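Local coordinates for protein eukaryotic translation initiation factor 4 gamma 2 (Homo sapiens, PDB 4IUL) that probably takes part in translation initiation as an eIF4G relative, its helical-repeat MIF4G domain interacting with the RNA helicase eIF4A, at residues A[224-229]-A[245-250]; A[194-199]-A[237-242]. All coordinates share one frame; numbering follows the deposited sequence.

Contact 1 of 2, residues A[224-229]-A[245-250]; sequences ARMCSL and DTVELR
Val247 points its forked end at the last turn of helix 216-227, where each of its two methyls finds a partner. CG1 lies 3.9 Å from Cys227 SG, while CG2 sits near the same sulfur and also 4.2 Å from Met226 CB. The fork is set by CG1 standing anti to the backbone N (chi1 160°), which leaves CG2 beside that nitrogen, and both branches end up against the neighbouring helix. At this point the two backbones come nearest, with 7.3 Å between Cys227 CA and Val247 CA.

Met226 reaches past Val247 to Thr246. Its chain runs out extended past CG and then turns at the thioether (chi3 80°), carrying CE to within 3.7 Å of Thr246 CG2. The two side chains meet at about a right angle, methyl against methyl, with Met226 CE also close to Thr246 CB. Thr246 thus offers its carbon branch to the contact; its hydroxyl is hydrogen-bonded within its own helix to the carbonyl of Leu242. This is helix-to-helix packing in the last part of a HEAT-repeat MIF4G domain, made of sulfur and carbon with no hydrogen bond across. Phe223, one turn earlier on helix 216-227, touches both Thr246 and Val247 and extends the apolar patch.

Just past the contact helix 216-227 ends. Ser228 leaves helical geometry, and its OG returns to Arg225 O at 3.0 Å, approaching from above the carbonyl plane.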
loop_
_atom_site.group_PDB
_atom_site.type_symbol
_atom_site.label_atom_id
_atom_site.label_comp_id
_atom_site.label_asym_id
_atom_site.label_seq_id
_atom_site.Cartn_x
_atom_site.Cartn_y
_atom_site.Cartn_z
ATOM N N ALA A 224 4.099 -19.668 12.111
ATOM C CA ALA A 224 4.567 -21.047 12.164
ATOM C C ALA A 224 5.324 -21.202 10.848
ATOM O O ALA A 224 6.487 -21.615 10.810
ATOM C CB ALA A 224 3.394 -22.009 12.212
ATOM N N ARG A 225 4.645 -20.831 9.771
ATOM C CA ARG A 225 5.202 -20.884 8.432
ATOM C C ARG A 225 6.541 -20.140 8.375
ATOM O O ARG A 225 7.467 -20.575 7.690
ATOM C CB ARG A 225 4.188 -20.273 7.461
ATOM C CG ARG A 225 4.694 -19.957 6.071
ATOM C CD ARG A 225 5.052 -21.194 5.279
ATOM N NE ARG A 225 5.320 -20.844 3.886
ATOM C CZ ARG A 225 5.815 -21.681 2.981
ATOM N NH1 ARG A 225 6.106 -22.931 3.317
ATOM N NH2 ARG A 225 6.017 -21.263 1.741
ATOM N N MET A 226 6.643 -19.033 9.111
ATOM C CA MET A 226 7.862 -18.226 9.147
ATOM C C MET A 226 9.016 -18.911 9.878
ATOM O O MET A 226 10.174 -18.787 9.467
ATOM C CB MET A 226 7.586 -16.865 9.804
ATOM C CG MET A 226 6.866 -15.854 8.905
ATOM S SD MET A 226 6.143 -14.444 9.791
ATOM C CE MET A 226 7.564 -13.374 10.053
ATOM N N CYS A 227 8.700 -19.618 10.962
ATOM C CA CYS A 227 9.710 -20.327 11.748
ATOM C C CYS A 227 10.314 -21.480 10.961
ATOM O O CYS A 227 11.490 -21.798 11.127
ATOM C CB CYS A 227 9.105 -20.878 13.045
ATOM S SG CYS A 227 8.862 -19.668 14.361
ATOM N N SER A 228 9.508 -22.102 10.104
ATOM C CA SER A 228 9.978 -23.227 9.303
ATOM C C SER A 228 10.649 -22.786 8.004
ATOM O O SER A 228 10.699 -23.551 7.041
ATOM C CB SER A 228 8.816 -24.170 8.979
ATOM O OG SER A 228 7.844 -23.526 8.177
ATOM N N LEU A 229 11.158 -21.554 7.985
ATOM C CA LEU A 229 11.833 -21.004 6.812
ATOM C C LEU A 229 13.083 -20.228 7.217
ATOM O O LEU A 229 13.964 -19.980 6.389
ATOM C CB LEU A 229 10.907 -20.060 6.029
ATOM C CG LEU A 229 9.637 -20.581 5.348
ATOM C CD1 LEU A 229 8.919 -19.417 4.681
ATOM C CD2 LEU A 229 9.982 -21.646 4.320
ATOM N N ASP A 245 14.371 -12.160 13.689
ATOM C CA ASP A 245 14.163 -10.959 14.487
ATOM C C ASP A 245 12.683 -10.584 14.570
ATOM O O ASP A 245 12.225 -10.066 15.588
ATOM C CB ASP A 245 14.958 -9.783 13.910
ATOM C CG ASP A 245 14.875 -8.540 14.784
ATOM O OD1 ASP A 245 15.367 -8.589 15.937
ATOM O OD2 ASP A 245 14.313 -7.519 14.326
ATOM N N THR A 246 11.940 -10.843 13.497
ATOM C CA THR A 246 10.514 -10.533 13.466
ATOM C C THR A 246 9.754 -11.495 14.378
ATOM O O THR A 246 8.933 -11.080 15.189
ATOM C CB THR A 246 9.962 -10.629 12.029
ATOM O OG1 THR A 246 10.620 -9.660 11.205
ATOM C CG2 THR A 246 8.465 -10.362 12.008
ATOM N N VAL A 247 10.046 -12.784 14.242
ATOM C CA VAL A 247 9.420 -13.818 15.054
ATOM C C VAL A 247 9.627 -13.566 16.550
ATOM O O VAL A 247 8.685 -13.656 17.337
ATOM C CB VAL A 247 9.983 -15.205 14.690
ATOM C CG1 VAL A 247 9.724 -16.198 15.806
ATOM C CG2 VAL A 247 9.332 -15.691 13.406
ATOM N N GLU A 248 10.863 -13.252 16.926
ATOM C CA GLU A 248 11.219 -12.981 18.313
ATOM C C GLU A 248 10.446 -11.788 18.875
ATOM O O GLU A 248 10.127 -11.752 20.063
ATOM C CB GLU A 248 12.720 -12.708 18.417
ATOM C CG GLU A 248 13.224 -12.453 19.825
ATOM C CD GLU A 248 14.703 -12.092 19.853
ATOM O OE1 GLU A 248 15.533 -12.930 19.432
ATOM O OE2 GLU A 248 15.034 -10.968 20.290
ATOM N N LEU A 249 10.156 -10.813 18.020
ATOM C CA LEU A 249 9.424 -9.621 18.438
ATOM C C LEU A 249 7.986 -9.986 18.797
ATOM O O LEU A 249 7.413 -9.450 19.746
ATOM C CB LEU A 249 9.432 -8.576 17.317
ATOM C CG LEU A 249 8.723 -7.248 17.591
ATOM C CD1 LEU A 249 9.347 -6.574 18.797
ATOM C CD2 LEU A 249 8.819 -6.344 16.369
ATOM N N ARG A 250 7.412 -10.914 18.041
ATOM C CA ARG A 250 6.040 -11.334 18.289
ATOM C C ARG A 250 5.956 -12.179 19.554
ATOM O O ARG A 250 5.003 -12.057 20.326
ATOM C CB ARG A 250 5.493 -12.134 17.107
ATOM C CG ARG A 250 3.985 -12.167 17.089
ATOM C CD ARG A 250 3.444 -13.528 16.723
ATOM N NE ARG A 250 1.985 -13.538 16.771
ATOM C CZ ARG A 250 1.246 -14.639 16.833
ATOM N NH1 ARG A 250 1.822 -15.840 16.862
ATOM N NH2 ARG A 250 -0.073 -14.538 16.868
#

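Contact 2 of 2, residues A[194-199]-A[237-242]; sequences EDLECL and ARIRFL
Arg238 reaches across from the first turn of helix 237-251 to Glu197, and the two form a salt bridge at the exposed margin of the contact. The arginine leaves its helix extended, with CG anti to the backbone N, then bends at chi3, which swings the guanidinium toward the other helix. NH2 comes to 2.9 Å from Glu197 OE1, yet the N-H points well off the oxygen, at an angle of 122°, so the hydrogen bond within the salt bridge is weak. Carboxylate and guanidinium planes stand 80° apart, close to perpendicular, and OE1 meets the guanidinium obliquely. A single oxygen and a single nitrogen make the link, without the paired bonds of a coplanar arrangement.

Ile239 follows and carries the apolar part. Its two branches part company: the CG1 arm takes CD1 to 4.1 Å from Glu197 CB, while CG2 approaches Leu196 CB at 4.2 Å. The isoleucine therefore faces two consecutive residues of helix 193-210, using the aliphatic base of the same glutamate whose carboxylate meets Arg238. The backbones are nearest here too, 6.5 Å between Glu197 CA and Ile239 CA. These short segments run side by side in nearly the same direction, their axes 28° apart and 9.8 Å from each other at closest, as expected when alternate helices stack in the layers of a HEAT-type solenoid such as MIF4G.

Leu242, one turn beyond Ile239, also directs its CB at helix 193-210 but makes no contact with residues 194-199. On its other flank that helix rests on earlier ones: Leu199 packs on Ile177, Leu180 and Leu181 of helix 170-181, and Cys198 touches Ile156 of helix 141-163.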
loop_
_atom_site.group_PDB
_atom_site.type_symbol
_atom_site.label_atom_id
_atom_site.label_comp_id
_atom_site.label_asym_id
_atom_site.label_seq_id
_atom_site.Cartn_x
_atom_site.Cartn_y
_atom_site.Cartn_z
ATOM N N GLU A 194 13.449 -11.096 -1.658
ATOM C CA GLU A 194 12.779 -9.805 -1.574
ATOM C C GLU A 194 11.294 -9.925 -1.233
ATOM O O GLU A 194 10.678 -8.970 -0.766
ATOM C CB GLU A 194 12.982 -9.012 -2.870
ATOM C CG GLU A 194 12.554 -9.723 -4.129
ATOM C CD GLU A 194 13.092 -9.039 -5.370
ATOM O OE1 GLU A 194 14.332 -9.021 -5.536
ATOM O OE2 GLU A 194 12.283 -8.516 -6.171
ATOM N N ASP A 195 10.723 -11.102 -1.455
ATOM C CA ASP A 195 9.324 -11.321 -1.119
ATOM C C ASP A 195 9.220 -11.454 0.402
ATOM O O ASP A 195 8.349 -10.852 1.038
ATOM C CB ASP A 195 8.806 -12.584 -1.806
ATOM C CG ASP A 195 7.968 -12.275 -3.034
ATOM O OD1 ASP A 195 8.221 -11.238 -3.691
ATOM O OD2 ASP A 195 7.058 -13.072 -3.348
ATOM N N LEU A 196 10.129 -12.234 0.981
ATOM C CA LEU A 196 10.154 -12.442 2.421
ATOM C C LEU A 196 10.629 -11.194 3.157
ATOM O O LEU A 196 10.226 -10.949 4.293
ATOM C CB LEU A 196 11.050 -13.634 2.767
ATOM C CG LEU A 196 10.414 -15.003 2.511
ATOM C CD1 LEU A 196 11.422 -16.118 2.749
ATOM C CD2 LEU A 196 9.222 -15.163 3.434
ATOM N N GLU A 197 11.478 -10.401 2.510
ATOM C CA GLU A 197 11.985 -9.185 3.132
ATOM C C GLU A 197 10.854 -8.160 3.245
ATOM O O GLU A 197 10.784 -7.403 4.212
ATOM C CB GLU A 197 13.137 -8.597 2.310
ATOM C CG GLU A 197 13.962 -7.559 3.059
ATOM C CD GLU A 197 14.963 -6.840 2.167
ATOM O OE1 GLU A 197 15.539 -7.490 1.266
ATOM O OE2 GLU A 197 15.184 -5.626 2.376
ATOM N N CYS A 198 9.981 -8.136 2.241
ATOM C CA CYS A 198 8.843 -7.223 2.225
ATOM C C CYS A 198 7.898 -7.615 3.365
ATOM O O CYS A 198 7.414 -6.760 4.102
ATOM C CB CYS A 198 8.123 -7.323 0.878
ATOM S SG CYS A 198 6.755 -6.163 0.597
ATOM N N LEU A 199 7.654 -8.917 3.507
ATOM C CA LEU A 199 6.777 -9.439 4.553
ATOM C C LEU A 199 7.210 -8.961 5.934
ATOM O O LEU A 199 6.384 -8.535 6.737
ATOM C CB LEU A 199 6.758 -10.968 4.525
ATOM C CG LEU A 199 6.066 -11.640 5.712
ATOM C CD1 LEU A 199 4.583 -11.301 5.712
ATOM C CD2 LEU A 199 6.268 -13.138 5.635
ATOM N N ALA A 237 21.767 -15.294 4.281
ATOM C CA ALA A 237 21.926 -15.102 5.717
ATOM C C ALA A 237 21.041 -13.964 6.207
ATOM O O ALA A 237 20.287 -14.127 7.164
ATOM C CB ALA A 237 23.386 -14.812 6.052
ATOM N N ARG A 238 21.136 -12.816 5.543
ATOM C CA ARG A 238 20.350 -11.640 5.906
ATOM C C ARG A 238 18.858 -11.928 6.005
ATOM O O ARG A 238 18.197 -11.469 6.933
ATOM C CB ARG A 238 20.572 -10.511 4.893
ATOM C CG ARG A 238 19.642 -9.309 5.086
ATOM C CD ARG A 238 20.029 -8.119 4.202
ATOM N NE ARG A 238 19.179 -7.948 3.021
ATOM C CZ ARG A 238 19.023 -8.852 2.055
ATOM N NH1 ARG A 238 19.657 -10.017 2.115
ATOM N NH2 ARG A 238 18.243 -8.586 1.015
ATOM N N ILE A 239 18.332 -12.682 5.045
ATOM C CA ILE A 239 16.911 -13.008 5.022
ATOM C C ILE A 239 16.466 -13.816 6.237
ATOM O O ILE A 239 15.515 -13.438 6.920
ATOM C CB ILE A 239 16.535 -13.778 3.736
ATOM C CG1 ILE A 239 16.774 -12.891 2.511
ATOM C CG2 ILE A 239 15.081 -14.228 3.796
ATOM C CD1 ILE A 239 15.976 -11.594 2.502
ATOM N N ARG A 240 17.146 -14.922 6.522
ATOM C CA ARG A 240 16.746 -15.726 7.665
ATOM C C ARG A 240 17.036 -15.052 9.005
ATOM O O ARG A 240 16.492 -15.455 10.028
ATOM C CB ARG A 240 17.373 -17.124 7.607
ATOM C CG ARG A 240 18.872 -17.209 7.766
ATOM C CD ARG A 240 19.256 -18.672 7.959
ATOM N NE ARG A 240 20.672 -18.860 8.255
ATOM C CZ ARG A 240 21.641 -18.810 7.346
ATOM N NH1 ARG A 240 21.349 -18.577 6.073
ATOM N NH2 ARG A 240 22.900 -18.998 7.714
ATOM N N PHE A 241 17.878 -14.023 9.010
ATOM C CA PHE A 241 18.155 -13.313 10.255
ATOM C C PHE A 241 17.058 -12.268 10.454
ATOM O O PHE A 241 16.754 -11.868 11.580
ATOM C CB PHE A 241 19.522 -12.622 10.217
ATOM C CG PHE A 241 20.692 -13.578 10.186
ATOM C CD1 PHE A 241 20.662 -14.767 10.919
ATOM C CD2 PHE A 241 21.833 -13.279 9.442
ATOM C CE1 PHE A 241 21.749 -15.641 10.911
ATOM C CE2 PHE A 241 22.925 -14.145 9.428
ATOM C CZ PHE A 241 22.882 -15.330 10.164
ATOM N N LEU A 242 16.463 -11.846 9.342
ATOM C CA LEU A 242 15.398 -10.851 9.359
ATOM C C LEU A 242 14.109 -11.522 9.826
ATOM O O LEU A 242 13.276 -10.900 10.485
ATOM C CB LEU A 242 15.206 -10.265 7.957
ATOM C CG LEU A 242 14.851 -8.780 7.861
ATOM C CD1 LEU A 242 13.593 -8.501 8.670
ATOM C CD2 LEU A 242 16.005 -7.945 8.381
#

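In the fold
From the N terminus, the chain first meets residues 194-199 on helix 193-210, then 224-229 at the end of helix 216-227, and finally both remaining segments on helix 237-251. Contact 2 closes a loop with 37 residues between its segments, and contact 1 closes one with 15. Their segments alternate along the chain, so the two loops cross. Helix 237-251 serves both: its start meets helix 193-210 and its later part meets helix 216-227, tying the last three helices together. The contact centres lie 11 Å apart, and Met226 CG packs against Leu199 CD2 at 4.3 Å, joining the two consecutive helices directly.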